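Local coordinates for dinoflagellate luciferase (Lingulodinium polyedrum, PDB 1VPR), which catalyses the oxidation of dinoflagellate luciferin by molecular oxygen with emission of blue light, this chain being the third of three homologous luciferase domains, at residues T286-A291 and V301-V306; E82-S87 and R164-S169; L149-Y154 and P338-A343; L143-G148 and I261-E266. All coordinates share one frame; numbering follows the deposited sequence.

Interaction 1. Residues T286-A291 and V301-V306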
loop_
_atom_site.group_PDB
_atom_site.type_symbol
_atom_site.label_atom_id
_atom_site.label_comp_id
_atom_site.label_asym_id
_atom_site.label_seq_id
_atom_site.Cartn_x
_atom_site.Cartn_y
_atom_site.Cartn_z
ATOM N N THR A 286 -0.173 -6.813 -19.914
ATOM C CA THR A 286 -1.045 -7.130 -18.799
ATOM C C THR A 286 -1.045 -5.884 -17.914
ATOM O O THR A 286 0.008 -5.350 -17.586
ATOM C CB THR A 286 -0.538 -8.344 -17.977
ATOM O OG1 THR A 286 -0.557 -9.521 -18.800
ATOM C CG2 THR A 286 -1.454 -8.580 -16.750
ATOM N N PHE A 287 -2.228 -5.406 -17.548
ATOM C CA PHE A 287 -2.329 -4.244 -16.699
ATOM C C PHE A 287 -2.979 -4.611 -15.373
ATOM O O PHE A 287 -3.631 -5.645 -15.246
ATOM C CB PHE A 287 -3.191 -3.142 -17.351
ATOM C CG PHE A 287 -2.474 -2.335 -18.402
ATOM C CD1 PHE A 287 -2.204 -2.877 -19.660
ATOM C CD2 PHE A 287 -2.085 -1.029 -18.137
ATOM C CE1 PHE A 287 -1.559 -2.125 -20.627
ATOM C CE2 PHE A 287 -1.436 -0.273 -19.103
ATOM C CZ PHE A 287 -1.174 -0.819 -20.346
HETATM N N MSE A 288 -2.795 -3.746 -14.389
HETATM C CA MSE A 288 -3.413 -3.943 -13.105
HETATM C C MSE A 288 -4.088 -2.635 -12.765
HETATM O O MSE A 288 -3.465 -1.579 -12.849
HETATM C CB MSE A 288 -2.380 -4.275 -12.004
HETATM C CG MSE A 288 -3.001 -4.161 -10.616
HETATM SE SE MSE A 288 -1.818 -4.689 -9.158
HETATM C CE MSE A 288 -2.095 -6.510 -9.286
ATOM N N ARG A 289 -5.361 -2.695 -12.393
ATOM C CA ARG A 289 -6.049 -1.491 -11.998
ATOM C C ARG A 289 -6.387 -1.585 -10.527
ATOM O O ARG A 289 -6.998 -2.547 -10.075
ATOM C CB ARG A 289 -7.346 -1.258 -12.794
ATOM C CG ARG A 289 -8.036 0.060 -12.385
ATOM C CD ARG A 289 -9.435 0.217 -13.015
ATOM N NE ARG A 289 -10.378 -0.796 -12.519
ATOM C CZ ARG A 289 -11.519 -1.121 -13.135
ATOM N NH1 ARG A 289 -12.317 -2.046 -12.622
ATOM N NH2 ARG A 289 -11.860 -0.529 -14.276
ATOM N N GLN A 290 -5.960 -0.576 -9.783
ATOM C CA GLN A 290 -6.231 -0.492 -8.351
ATOM C C GLN A 290 -7.311 0.581 -8.167
ATOM O O GLN A 290 -7.178 1.689 -8.680
ATOM C CB GLN A 290 -4.948 -0.060 -7.641
ATOM C CG GLN A 290 -5.046 0.137 -6.140
ATOM C CD GLN A 290 -3.704 0.488 -5.549
ATOM O OE1 GLN A 290 -2.737 -0.274 -5.673
ATOM N NE2 GLN A 290 -3.630 1.651 -4.906
ATOM N N ALA A 291 -8.378 0.263 -7.437
ATOM C CA ALA A 291 -9.448 1.221 -7.225
ATOM C C ALA A 291 -9.732 1.292 -5.730
ATOM O O ALA A 291 -10.147 0.294 -5.125
ATOM C CB ALA A 291 -10.721 0.776 -8.002
ATOM N N VAL A 301 -5.388 3.713 -9.608
ATOM C CA VAL A 301 -3.950 3.628 -9.843
ATOM C C VAL A 301 -3.839 2.542 -10.907
ATOM O O VAL A 301 -4.480 1.487 -10.787
ATOM C CB VAL A 301 -3.143 3.194 -8.562
ATOM C CG1 VAL A 301 -1.651 3.066 -8.913
ATOM C CG2 VAL A 301 -3.317 4.232 -7.462
ATOM N N PHE A 302 -3.080 2.805 -11.970
ATOM C CA PHE A 302 -2.877 1.803 -13.026
ATOM C C PHE A 302 -1.408 1.445 -13.111
ATOM O O PHE A 302 -0.539 2.335 -13.020
ATOM C CB PHE A 302 -3.316 2.321 -14.406
ATOM C CG PHE A 302 -4.810 2.412 -14.579
ATOM C CD1 PHE A 302 -5.512 3.509 -14.095
ATOM C CD2 PHE A 302 -5.509 1.393 -15.214
ATOM C CE1 PHE A 302 -6.889 3.593 -14.243
ATOM C CE2 PHE A 302 -6.883 1.471 -15.370
ATOM C CZ PHE A 302 -7.573 2.574 -14.882
ATOM N N TYR A 303 -1.136 0.150 -13.302
ATOM C CA TYR A 303 0.231 -0.370 -13.430
ATOM C C TYR A 303 0.284 -1.260 -14.654
ATOM O O TYR A 303 -0.720 -1.901 -15.018
ATOM C CB TYR A 303 0.617 -1.275 -12.247
ATOM C CG TYR A 303 0.314 -0.748 -10.854
ATOM C CD1 TYR A 303 -0.952 -0.903 -10.278
ATOM C CD2 TYR A 303 1.314 -0.183 -10.085
ATOM C CE1 TYR A 303 -1.199 -0.509 -8.951
ATOM C CE2 TYR A 303 1.082 0.209 -8.753
ATOM C CZ TYR A 303 -0.174 0.036 -8.196
ATOM O OH TYR A 303 -0.373 0.372 -6.868
ATOM N N VAL A 304 1.446 -1.324 -15.285
ATOM C CA VAL A 304 1.613 -2.210 -16.429
ATOM C C VAL A 304 2.657 -3.259 -16.003
ATOM O O VAL A 304 3.639 -2.937 -15.325
ATOM C CB VAL A 304 2.065 -1.448 -17.709
ATOM C CG1 VAL A 304 3.430 -0.754 -17.486
ATOM C CG2 VAL A 304 2.155 -2.427 -18.872
ATOM N N LYS A 305 2.435 -4.520 -16.359
ATOM C CA LYS A 305 3.361 -5.574 -15.960
ATOM C C LYS A 305 4.622 -5.583 -16.838
ATOM O O LYS A 305 4.549 -5.800 -18.054
ATOM C CB LYS A 305 2.664 -6.933 -16.020
ATOM C CG LYS A 305 3.293 -7.924 -15.062
ATOM C CD LYS A 305 2.739 -9.314 -15.209
ATOM C CE LYS A 305 3.279 -10.172 -14.092
ATOM N NZ LYS A 305 2.700 -11.556 -14.146
ATOM N N VAL A 306 5.779 -5.332 -16.230
ATOM C CA VAL A 306 7.018 -5.294 -17.006
ATOM C C VAL A 306 7.811 -6.601 -16.896
ATOM O O VAL A 306 8.700 -6.871 -17.717
ATOM C CB VAL A 306 7.890 -4.059 -16.605
ATOM C CG1 VAL A 306 7.115 -2.743 -16.911
ATOM C CG2 VAL A 306 8.261 -4.109 -15.116
HETATM O O HOH W 1 2.700 -6.827 -19.715
#

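Interaction 2. Residues E82-S87 and R164-S169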
loop_
_atom_site.group_PDB
_atom_site.type_symbol
_atom_site.label_atom_id
_atom_site.label_comp_id
_atom_site.label_asym_id
_atom_site.label_seq_id
_atom_site.Cartn_x
_atom_site.Cartn_y
_atom_site.Cartn_z
ATOM N N GLU A 82 9.189 -3.182 -22.335
ATOM C CA GLU A 82 10.444 -2.441 -22.255
ATOM C C GLU A 82 10.268 -0.937 -22.192
ATOM O O GLU A 82 11.187 -0.227 -21.772
ATOM C CB GLU A 82 11.326 -2.781 -23.461
ATOM C CG GLU A 82 11.658 -4.273 -23.628
ATOM C CD GLU A 82 12.753 -4.754 -22.683
ATOM O OE1 GLU A 82 13.117 -5.953 -22.762
ATOM O OE2 GLU A 82 13.252 -3.944 -21.861
ATOM N N ASP A 83 9.101 -0.453 -22.602
ATOM C CA ASP A 83 8.843 0.983 -22.619
ATOM C C ASP A 83 7.552 1.339 -21.874
ATOM O O ASP A 83 6.592 1.830 -22.481
ATOM C CB ASP A 83 8.739 1.436 -24.076
ATOM C CG ASP A 83 8.807 2.939 -24.228
ATOM O OD1 ASP A 83 8.456 3.409 -25.324
ATOM O OD2 ASP A 83 9.202 3.641 -23.270
ATOM N N PRO A 84 7.508 1.105 -20.553
ATOM C CA PRO A 84 6.295 1.420 -19.778
ATOM C C PRO A 84 5.848 2.887 -19.816
ATOM O O PRO A 84 4.656 3.183 -19.697
ATOM C CB PRO A 84 6.656 0.959 -18.350
ATOM C CG PRO A 84 8.179 1.083 -18.312
ATOM C CD PRO A 84 8.564 0.549 -19.682
ATOM N N TYR A 85 6.795 3.800 -19.992
ATOM C CA TYR A 85 6.449 5.218 -20.032
ATOM C C TYR A 85 6.287 5.759 -21.442
ATOM O O TYR A 85 6.132 6.970 -21.626
ATOM C CB TYR A 85 7.518 6.020 -19.285
ATOM C CG TYR A 85 7.699 5.574 -17.844
ATOM C CD1 TYR A 85 8.964 5.518 -17.270
ATOM C CD2 TYR A 85 6.600 5.251 -17.054
ATOM C CE1 TYR A 85 9.139 5.151 -15.923
ATOM C CE2 TYR A 85 6.758 4.883 -15.707
ATOM C CZ TYR A 85 8.030 4.836 -15.157
ATOM O OH TYR A 85 8.191 4.478 -13.848
ATOM N N GLY A 86 6.300 4.866 -22.430
ATOM C CA GLY A 86 6.152 5.258 -23.825
ATOM C C GLY A 86 4.753 5.692 -24.231
ATOM O O GLY A 86 3.777 5.441 -23.519
ATOM N N SER A 87 4.651 6.323 -25.400
ATOM C CA SER A 87 3.372 6.830 -25.883
ATOM C C SER A 87 2.318 5.756 -26.082
ATOM O O SER A 87 1.131 6.000 -25.882
ATOM C CB SER A 87 3.576 7.622 -27.185
ATOM O OG SER A 87 4.282 6.860 -28.152
ATOM N N ARG A 164 6.901 -7.834 -11.464
ATOM C CA ARG A 164 7.166 -6.432 -11.200
ATOM C C ARG A 164 6.203 -5.603 -12.046
ATOM O O ARG A 164 6.038 -5.834 -13.267
ATOM C CB ARG A 164 8.635 -6.084 -11.509
ATOM C CG ARG A 164 8.997 -4.659 -11.108
ATOM C CD ARG A 164 10.512 -4.497 -11.038
ATOM N NE ARG A 164 11.108 -4.739 -12.351
ATOM C CZ ARG A 164 11.213 -3.814 -13.306
ATOM N NH1 ARG A 164 10.779 -2.575 -13.105
ATOM N NH2 ARG A 164 11.710 -4.147 -14.484
ATOM N N TRP A 165 5.543 -4.660 -11.375
ATOM C CA TRP A 165 4.526 -3.799 -11.986
ATOM C C TRP A 165 4.968 -2.364 -11.898
ATOM O O TRP A 165 5.451 -1.936 -10.858
ATOM C CB TRP A 165 3.204 -3.951 -11.224
ATOM C CG TRP A 165 2.711 -5.371 -11.184
ATOM C CD1 TRP A 165 3.145 -6.377 -10.354
ATOM C CD2 TRP A 165 1.725 -5.952 -12.036
ATOM N NE1 TRP A 165 2.476 -7.553 -10.645
ATOM C CE2 TRP A 165 1.603 -7.316 -11.674
ATOM C CE3 TRP A 165 0.925 -5.454 -13.074
ATOM C CZ2 TRP A 165 0.715 -8.192 -12.321
ATOM C CZ3 TRP A 165 0.032 -6.335 -13.720
ATOM C CH2 TRP A 165 -0.060 -7.682 -13.339
ATOM N N ILE A 166 4.811 -1.619 -12.981
ATOM C CA ILE A 166 5.219 -0.222 -12.989
ATOM C C ILE A 166 4.003 0.694 -13.129
ATOM O O ILE A 166 3.188 0.554 -14.044
ATOM C CB ILE A 166 6.214 0.053 -14.152
ATOM C CG1 ILE A 166 7.549 -0.632 -13.871
ATOM C CG2 ILE A 166 6.398 1.559 -14.357
ATOM C CD1 ILE A 166 8.220 -0.178 -12.563
ATOM N N THR A 167 3.895 1.644 -12.211
ATOM C CA THR A 167 2.797 2.599 -12.203
ATOM C C THR A 167 2.774 3.479 -13.445
ATOM O O THR A 167 3.788 4.130 -13.787
ATOM C CB THR A 167 2.902 3.511 -10.984
ATOM O OG1 THR A 167 2.993 2.704 -9.803
ATOM C CG2 THR A 167 1.690 4.440 -10.910
ATOM N N VAL A 168 1.614 3.534 -14.102
ATOM C CA VAL A 168 1.491 4.356 -15.293
ATOM C C VAL A 168 0.410 5.420 -15.131
ATOM O O VAL A 168 0.232 6.287 -15.983
ATOM C CB VAL A 168 1.265 3.489 -16.587
ATOM C CG1 VAL A 168 2.542 2.709 -16.905
ATOM C CG2 VAL A 168 0.073 2.517 -16.409
ATOM N N SER A 169 -0.302 5.381 -14.019
ATOM C CA SER A 169 -1.311 6.402 -13.773
ATOM C C SER A 169 -1.680 6.427 -12.312
ATOM O O SER A 169 -1.828 5.378 -11.679
ATOM C CB SER A 169 -2.574 6.165 -14.598
ATOM O OG SER A 169 -3.536 7.155 -14.263
HETATM O O HOH W 2 6.243 4.340 -12.297
#

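Interaction 3. Residues L149-Y154 and P338-A343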
loop_
_atom_site.group_PDB
_atom_site.type_symbol
_atom_site.label_atom_id
_atom_site.label_comp_id
_atom_site.label_asym_id
_atom_site.label_seq_id
_atom_site.Cartn_x
_atom_site.Cartn_y
_atom_site.Cartn_z
ATOM N N LEU A 149 -17.835 -7.859 1.871
ATOM C CA LEU A 149 -16.511 -8.405 1.595
ATOM C C LEU A 149 -16.643 -9.909 1.394
ATOM O O LEU A 149 -17.230 -10.598 2.221
ATOM C CB LEU A 149 -15.547 -8.133 2.762
ATOM C CG LEU A 149 -14.110 -8.636 2.556
ATOM C CD1 LEU A 149 -13.424 -7.794 1.490
ATOM C CD2 LEU A 149 -13.340 -8.564 3.879
ATOM N N PRO A 150 -16.110 -10.440 0.283
ATOM C CA PRO A 150 -16.222 -11.884 0.086
ATOM C C PRO A 150 -15.423 -12.623 1.142
ATOM O O PRO A 150 -14.446 -12.092 1.672
ATOM C CB PRO A 150 -15.654 -12.092 -1.315
ATOM C CG PRO A 150 -14.684 -10.920 -1.476
ATOM C CD PRO A 150 -15.474 -9.786 -0.874
ATOM N N GLU A 151 -15.849 -13.843 1.462
ATOM C CA GLU A 151 -15.158 -14.661 2.448
ATOM C C GLU A 151 -13.978 -15.308 1.753
ATOM O O GLU A 151 -13.957 -15.419 0.522
ATOM C CB GLU A 151 -16.102 -15.715 3.031
ATOM C CG GLU A 151 -17.235 -15.061 3.805
ATOM C CD GLU A 151 -18.214 -16.053 4.408
ATOM O OE1 GLU A 151 -18.220 -17.223 3.983
ATOM O OE2 GLU A 151 -18.983 -15.649 5.304
ATOM N N PRO A 152 -12.972 -15.730 2.525
ATOM C CA PRO A 152 -11.801 -16.354 1.898
ATOM C C PRO A 152 -12.001 -17.849 1.632
ATOM O O PRO A 152 -12.973 -18.442 2.089
ATOM C CB PRO A 152 -10.700 -16.088 2.914
ATOM C CG PRO A 152 -11.442 -16.240 4.229
ATOM C CD PRO A 152 -12.770 -15.539 3.975
ATOM N N GLY A 153 -11.075 -18.444 0.896
ATOM C CA GLY A 153 -11.157 -19.863 0.602
ATOM C C GLY A 153 -10.588 -20.156 -0.770
ATOM O O GLY A 153 -9.895 -21.147 -0.956
ATOM N N TYR A 154 -10.879 -19.290 -1.732
ATOM C CA TYR A 154 -10.385 -19.477 -3.087
ATOM C C TYR A 154 -8.861 -19.350 -3.110
ATOM O O TYR A 154 -8.294 -18.478 -2.456
ATOM C CB TYR A 154 -10.975 -18.421 -4.027
ATOM C CG TYR A 154 -10.547 -18.629 -5.445
ATOM C CD1 TYR A 154 -11.067 -19.675 -6.195
ATOM C CD2 TYR A 154 -9.568 -17.833 -6.029
ATOM C CE1 TYR A 154 -10.613 -19.928 -7.486
ATOM C CE2 TYR A 154 -9.117 -18.076 -7.323
ATOM C CZ TYR A 154 -9.637 -19.126 -8.042
ATOM O OH TYR A 154 -9.164 -19.394 -9.302
ATOM N N PRO A 338 -21.116 -12.705 10.767
ATOM C CA PRO A 338 -19.782 -13.187 11.153
ATOM C C PRO A 338 -18.869 -13.338 9.945
ATOM O O PRO A 338 -19.288 -13.848 8.907
ATOM C CB PRO A 338 -20.072 -14.555 11.787
ATOM C CG PRO A 338 -21.476 -14.412 12.305
ATOM C CD PRO A 338 -22.155 -13.674 11.159
ATOM N N TYR A 339 -17.624 -12.884 10.057
ATOM C CA TYR A 339 -16.681 -13.062 8.952
ATOM C C TYR A 339 -15.801 -14.189 9.463
ATOM O O TYR A 339 -15.212 -14.075 10.533
ATOM C CB TYR A 339 -15.866 -11.801 8.699
ATOM C CG TYR A 339 -15.094 -11.898 7.410
ATOM C CD1 TYR A 339 -15.683 -11.561 6.181
ATOM C CD2 TYR A 339 -13.791 -12.393 7.406
ATOM C CE1 TYR A 339 -14.967 -11.723 4.967
ATOM C CE2 TYR A 339 -13.078 -12.552 6.220
ATOM C CZ TYR A 339 -13.662 -12.217 5.013
ATOM O OH TYR A 339 -12.905 -12.352 3.866
ATOM N N PRO A 340 -15.674 -15.287 8.704
ATOM C CA PRO A 340 -14.866 -16.426 9.150
ATOM C C PRO A 340 -13.345 -16.351 9.226
ATOM O O PRO A 340 -12.647 -17.037 8.470
ATOM C CB PRO A 340 -15.329 -17.534 8.222
ATOM C CG PRO A 340 -15.433 -16.789 6.923
ATOM C CD PRO A 340 -16.178 -15.519 7.341
ATOM N N THR A 341 -12.836 -15.544 10.145
ATOM C CA THR A 341 -11.400 -15.427 10.365
ATOM C C THR A 341 -11.199 -15.435 11.871
ATOM O O THR A 341 -11.872 -14.691 12.586
ATOM C CB THR A 341 -10.817 -14.129 9.747
ATOM O OG1 THR A 341 -10.739 -14.277 8.318
ATOM C CG2 THR A 341 -9.391 -13.848 10.297
ATOM N N LEU A 342 -10.308 -16.301 12.350
ATOM C CA LEU A 342 -10.007 -16.424 13.773
ATOM C C LEU A 342 -9.044 -15.324 14.215
ATOM O O LEU A 342 -8.113 -14.946 13.483
ATOM C CB LEU A 342 -9.389 -17.799 14.081
ATOM C CG LEU A 342 -10.233 -18.995 13.604
ATOM C CD1 LEU A 342 -9.492 -20.306 13.821
ATOM C CD2 LEU A 342 -11.585 -18.980 14.344
ATOM N N ALA A 343 -9.272 -14.834 15.430
ATOM C CA ALA A 343 -8.476 -13.771 16.017
ATOM C C ALA A 343 -7.164 -14.265 16.617
ATOM O O ALA A 343 -6.890 -14.046 17.801
ATOM C CB ALA A 343 -9.312 -13.058 17.078
HETATM O O HOH W 3 -18.983 -12.947 6.342
#

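Interaction 4. Residues L143-G148 and I261-E266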
loop_
_atom_site.group_PDB
_atom_site.type_symbol
_atom_site.label_atom_id
_atom_site.label_comp_id
_atom_site.label_asym_id
_atom_site.label_seq_id
_atom_site.Cartn_x
_atom_site.Cartn_y
_atom_site.Cartn_z
ATOM N N LEU A 143 -12.404 -4.574 15.035
ATOM C CA LEU A 143 -12.728 -3.661 13.951
ATOM C C LEU A 143 -13.879 -4.304 13.184
ATOM O O LEU A 143 -13.976 -5.532 13.104
ATOM C CB LEU A 143 -11.511 -3.450 13.026
ATOM C CG LEU A 143 -10.335 -2.596 13.558
ATOM C CD1 LEU A 143 -9.124 -2.701 12.621
ATOM C CD2 LEU A 143 -10.772 -1.126 13.694
ATOM N N PRO A 144 -14.802 -3.485 12.650
ATOM C CA PRO A 144 -15.916 -4.037 11.887
ATOM C C PRO A 144 -15.410 -4.527 10.528
ATOM O O PRO A 144 -14.578 -3.866 9.918
ATOM C CB PRO A 144 -16.858 -2.828 11.713
ATOM C CG PRO A 144 -16.590 -1.997 12.923
ATOM C CD PRO A 144 -15.060 -2.081 13.009
ATOM N N TRP A 145 -15.874 -5.691 10.074
ATOM C CA TRP A 145 -15.515 -6.161 8.736
ATOM C C TRP A 145 -16.495 -5.387 7.843
ATOM O O TRP A 145 -17.642 -5.155 8.244
ATOM C CB TRP A 145 -15.776 -7.659 8.581
ATOM C CG TRP A 145 -14.761 -8.542 9.283
ATOM C CD1 TRP A 145 -14.842 -9.038 10.553
ATOM C CD2 TRP A 145 -13.525 -9.027 8.738
ATOM N NE1 TRP A 145 -13.736 -9.808 10.832
ATOM C CE2 TRP A 145 -12.910 -9.813 9.736
ATOM C CE3 TRP A 145 -12.879 -8.870 7.502
ATOM C CZ2 TRP A 145 -11.670 -10.448 9.542
ATOM C CZ3 TRP A 145 -11.643 -9.503 7.300
ATOM C CH2 TRP A 145 -11.052 -10.281 8.312
ATOM N N PRO A 146 -16.064 -4.945 6.645
ATOM C CA PRO A 146 -17.006 -4.203 5.796
ATOM C C PRO A 146 -18.014 -5.075 5.070
ATOM O O PRO A 146 -17.640 -5.990 4.337
ATOM C CB PRO A 146 -16.086 -3.455 4.831
ATOM C CG PRO A 146 -14.922 -4.409 4.672
ATOM C CD PRO A 146 -14.687 -4.870 6.106
ATOM N N ALA A 147 -19.300 -4.793 5.276
ATOM C CA ALA A 147 -20.380 -5.532 4.616
ATOM C C ALA A 147 -20.074 -5.728 3.133
ATOM O O ALA A 147 -19.619 -4.792 2.471
ATOM C CB ALA A 147 -21.714 -4.747 4.755
ATOM N N GLY A 148 -20.330 -6.928 2.608
ATOM C CA GLY A 148 -20.079 -7.177 1.189
ATOM C C GLY A 148 -18.694 -7.717 0.867
ATOM O O GLY A 148 -18.389 -7.998 -0.292
ATOM N N ILE A 261 -9.763 -8.212 -3.391
ATOM C CA ILE A 261 -10.717 -7.260 -2.803
ATOM C C ILE A 261 -10.354 -7.113 -1.332
ATOM O O ILE A 261 -10.151 -8.101 -0.621
ATOM C CB ILE A 261 -12.179 -7.752 -2.922
ATOM C CG1 ILE A 261 -12.544 -7.910 -4.396
ATOM C CG2 ILE A 261 -13.124 -6.728 -2.259
ATOM C CD1 ILE A 261 -13.932 -8.487 -4.625
ATOM N N GLY A 262 -10.274 -5.880 -0.859
ATOM C CA GLY A 262 -9.884 -5.686 0.531
ATOM C C GLY A 262 -10.329 -4.363 1.096
ATOM O O GLY A 262 -11.157 -3.655 0.512
ATOM N N PHE A 263 -9.786 -4.014 2.240
ATOM C CA PHE A 263 -10.150 -2.755 2.866
ATOM C C PHE A 263 -9.036 -2.421 3.827
ATOM O O PHE A 263 -8.278 -3.315 4.231
ATOM C CB PHE A 263 -11.449 -2.909 3.663
ATOM C CG PHE A 263 -11.339 -3.876 4.785
ATOM C CD1 PHE A 263 -11.465 -5.253 4.555
ATOM C CD2 PHE A 263 -11.068 -3.428 6.077
ATOM C CE1 PHE A 263 -11.323 -6.157 5.596
ATOM C CE2 PHE A 263 -10.918 -4.336 7.129
ATOM C CZ PHE A 263 -11.047 -5.682 6.894
ATOM N N PHE A 264 -8.936 -1.144 4.195
ATOM C CA PHE A 264 -7.925 -0.698 5.143
ATOM C C PHE A 264 -8.555 0.317 6.068
ATOM O O PHE A 264 -9.133 1.284 5.603
ATOM C CB PHE A 264 -6.731 -0.031 4.446
ATOM C CG PHE A 264 -5.888 -0.976 3.661
ATOM C CD1 PHE A 264 -6.233 -1.322 2.370
ATOM C CD2 PHE A 264 -4.799 -1.603 4.256
ATOM C CE1 PHE A 264 -5.518 -2.292 1.677
ATOM C CE2 PHE A 264 -4.077 -2.566 3.571
ATOM C CZ PHE A 264 -4.437 -2.917 2.283
ATOM N N TRP A 265 -8.431 0.082 7.368
ATOM C CA TRP A 265 -8.944 0.995 8.375
ATOM C C TRP A 265 -7.850 1.993 8.682
ATOM O O TRP A 265 -6.784 1.606 9.151
ATOM C CB TRP A 265 -9.284 0.259 9.667
ATOM C CG TRP A 265 -10.619 -0.411 9.661
ATOM C CD1 TRP A 265 -10.869 -1.739 9.499
ATOM C CD2 TRP A 265 -11.897 0.223 9.837
ATOM N NE1 TRP A 265 -12.228 -1.983 9.556
ATOM C CE2 TRP A 265 -12.881 -0.794 9.768
ATOM C CE3 TRP A 265 -12.306 1.546 10.046
ATOM C CZ2 TRP A 265 -14.249 -0.526 9.906
ATOM C CZ3 TRP A 265 -13.682 1.812 10.182
ATOM C CH2 TRP A 265 -14.624 0.781 10.113
ATOM N N GLU A 266 -8.113 3.267 8.413
ATOM C CA GLU A 266 -7.152 4.339 8.691
ATOM C C GLU A 266 -7.529 4.760 10.111
ATOM O O GLU A 266 -8.512 5.488 10.327
ATOM C CB GLU A 266 -7.361 5.481 7.694
ATOM C CG GLU A 266 -6.422 6.672 7.849
ATOM C CD GLU A 266 -6.724 7.750 6.819
ATOM O OE1 GLU A 266 -7.805 8.375 6.937
ATOM O OE2 GLU A 266 -5.895 7.950 5.887
#

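Interaction 1. Residues T286-A291 and V301-V306
Tyr303 and Gln290 bury the most surface in this antiparallel beta hairpin of strands 285-294 and 297-307, and their polar ends meet. Tyr303 OH donates to Gln290 OE1 at 2.7 Å; the hydroxyl stands above the amide's carbonyl plane, whereas OE1 lies in the plane of the phenol ring, at its edge. Gln290 reaches this far because CG is anti to the backbone N (chi1 178°) and the chain beyond it is extended. Next to it, Met288, a selenomethionine, runs alongside Tyr303: its CG is 3.9 Å from Tyr303 CD1, and SE approaches the ring obliquely in a Met-aromatic contact. Backbone bonds set the register, among them Gln290 N to Val301 O at 2.7 Å. On the other side of the sheet, Arg289 CG sits over the Phe302 ring, 3.9 Å from its centroid, before the guanidinium forms a salt bridge with Asp103. Arg277 NE also donates to Gln290 OE1, and two donors on one buried oxygen should restrain the amide's rotation and probably polarise its carbonyl.

Interaction 2. Residues E82-S87 and R164-S169
Tyr85 and Ile166 cross at about a right angle, with the branch methyl of the isoleucine doing the touching. Ile166 CG2 approaches the phenol ring obliquely, 3.6 Å from Tyr85 CE2 and 3.5 Å from Tyr85 OH. A chi1 of -69° puts CG2 anti to the backbone N, which turns this methyl to the tyrosine. It also serves a second partner, since Pro84 CB lies 4.0 Å from Ile166 CG2. The edge of the Tyr85 ring is used differently: Thr167 O lies in the ring plane, 3.6 Å from Tyr85 CE2, and one water, likewise in that plane, accepts from Tyr85 OH and donates to Thr167 O at 2.9 Å. No direct hydrogen bond joins the two segments, so the polar link is this water bridge. Farther along, Val168 CG1 packs against Pro84 O at 3.5 Å. Pro84 and Tyr85 are presented as the central pair of a type I beta turn, closed by Gly86 N donating to Asp83 O at 3.1 Å.

Gly86 is the N-cap of helix 87-100, so the turn leads directly into that helix, whose Val89 and Thr93 also touch Val168. Strand 163-169 pairs with strands 206-212 and 297-307; near its end Val168 and Ser169 both face Phe302 in a classic beta bulge.

Interaction 3. Residues L149-Y154 and P338-A343
Tyr339 OH donates to Pro150 O at 2.7 Å, in the carbonyl plane and on a lone pair, with a C=O...O angle of 140°. Tyr339 CG lies anti to the backbone N (chi1 -169°), which carries the phenol out to the 149-154 loop. Apolar groups gather round the same phenol end. Pro152 and Tyr339 approach each other from opposite directions, Pro152 CD meeting the ring obliquely, 3.6 Å from Tyr339 CZ, and Leu149 crosses the tyrosine at about a right angle, with its CD2 3.7 Å from Tyr339 CE1. Glu151 passes across Pro340, OE2 being 3.5 Å from Pro340 CD. The same carboxylate oxygen accepts from a water at 2.9 Å, and this water also donates to Pro338 O, tying the two loops together a second time.

In the next shell, Pro340 is the centre of an inverse gamma turn, in which Thr341 N donates to Tyr339 O at 2.8 Å, and its CD lies over one face of the Tyr339 ring. The Trp145 ring stacks with Tyr339 as well. A phenylalanine in place of Tyr339 would probably keep much of this packing but leave Pro150 O without its hydroxyl donor.

Both segments are irregular, and they lie against the beta sheet: Leu149 rests on Ile261 and Phe263 of strand 259-266, while Leu149 and Tyr339 both touch Val253 of strand 247-253.

Interaction 4. Residues L143-G148 and I261-E266
Trp265 NE1 donates to Pro144 O at 3.0 Å, with the acceptor near the indole plane and the N-H...O angle bent to 139°. The bond fastens a proline-rich loop to strand 259-266 of the antiparallel beta sheet of this luciferase catalytic domain, a member of the calycin superfamily. Two further groups hold the indole. Leu143 CD2 sits over a face, 4.1 Å from the centroid of the five-membered ring, while Pro144 crosses the six-membered part at about a right angle, its CD 3.6 Å from Trp265 CZ2. A leucine in place of Trp265 would probably leave Pro144 O without its N-H donor and Leu143 without an aromatic face to lie on.

Phe263, two residues earlier and directed toward the same loop, takes up the next two loop residues. Trp145 meets it obliquely, with ring planes at 70°. With CG between the backbone N and the carbonyl carbon (chi1 63°), the Phe263 ring is turned so that one face meets Pro146: CD stands over its centre, 3.5 Å from the centroid.

From the N terminus, interaction 2 closes first, bringing 82-87, just ahead of helix 87-100, onto strand 163-169. Before that loop is closed, 143-148 and 149-154 open interactions 4 and 3, so interaction 2 crosses both. Interaction 4 closes on strand 259-266, and interaction 3 only at 338-343; these two also cross, and they touch where Tyr339 meets Trp145 and Leu149 meets Phe263. Interaction 1 is the local hairpin, lying within the span of interaction 3 and following interactions 2 and 4. Strands 297-307 and 163-169 are neighbours, joining interactions 1 and 2, whereas interactions 2 and 4 reach the same sheet on opposite sides of the chain's centre, their centres about 30 Å apart.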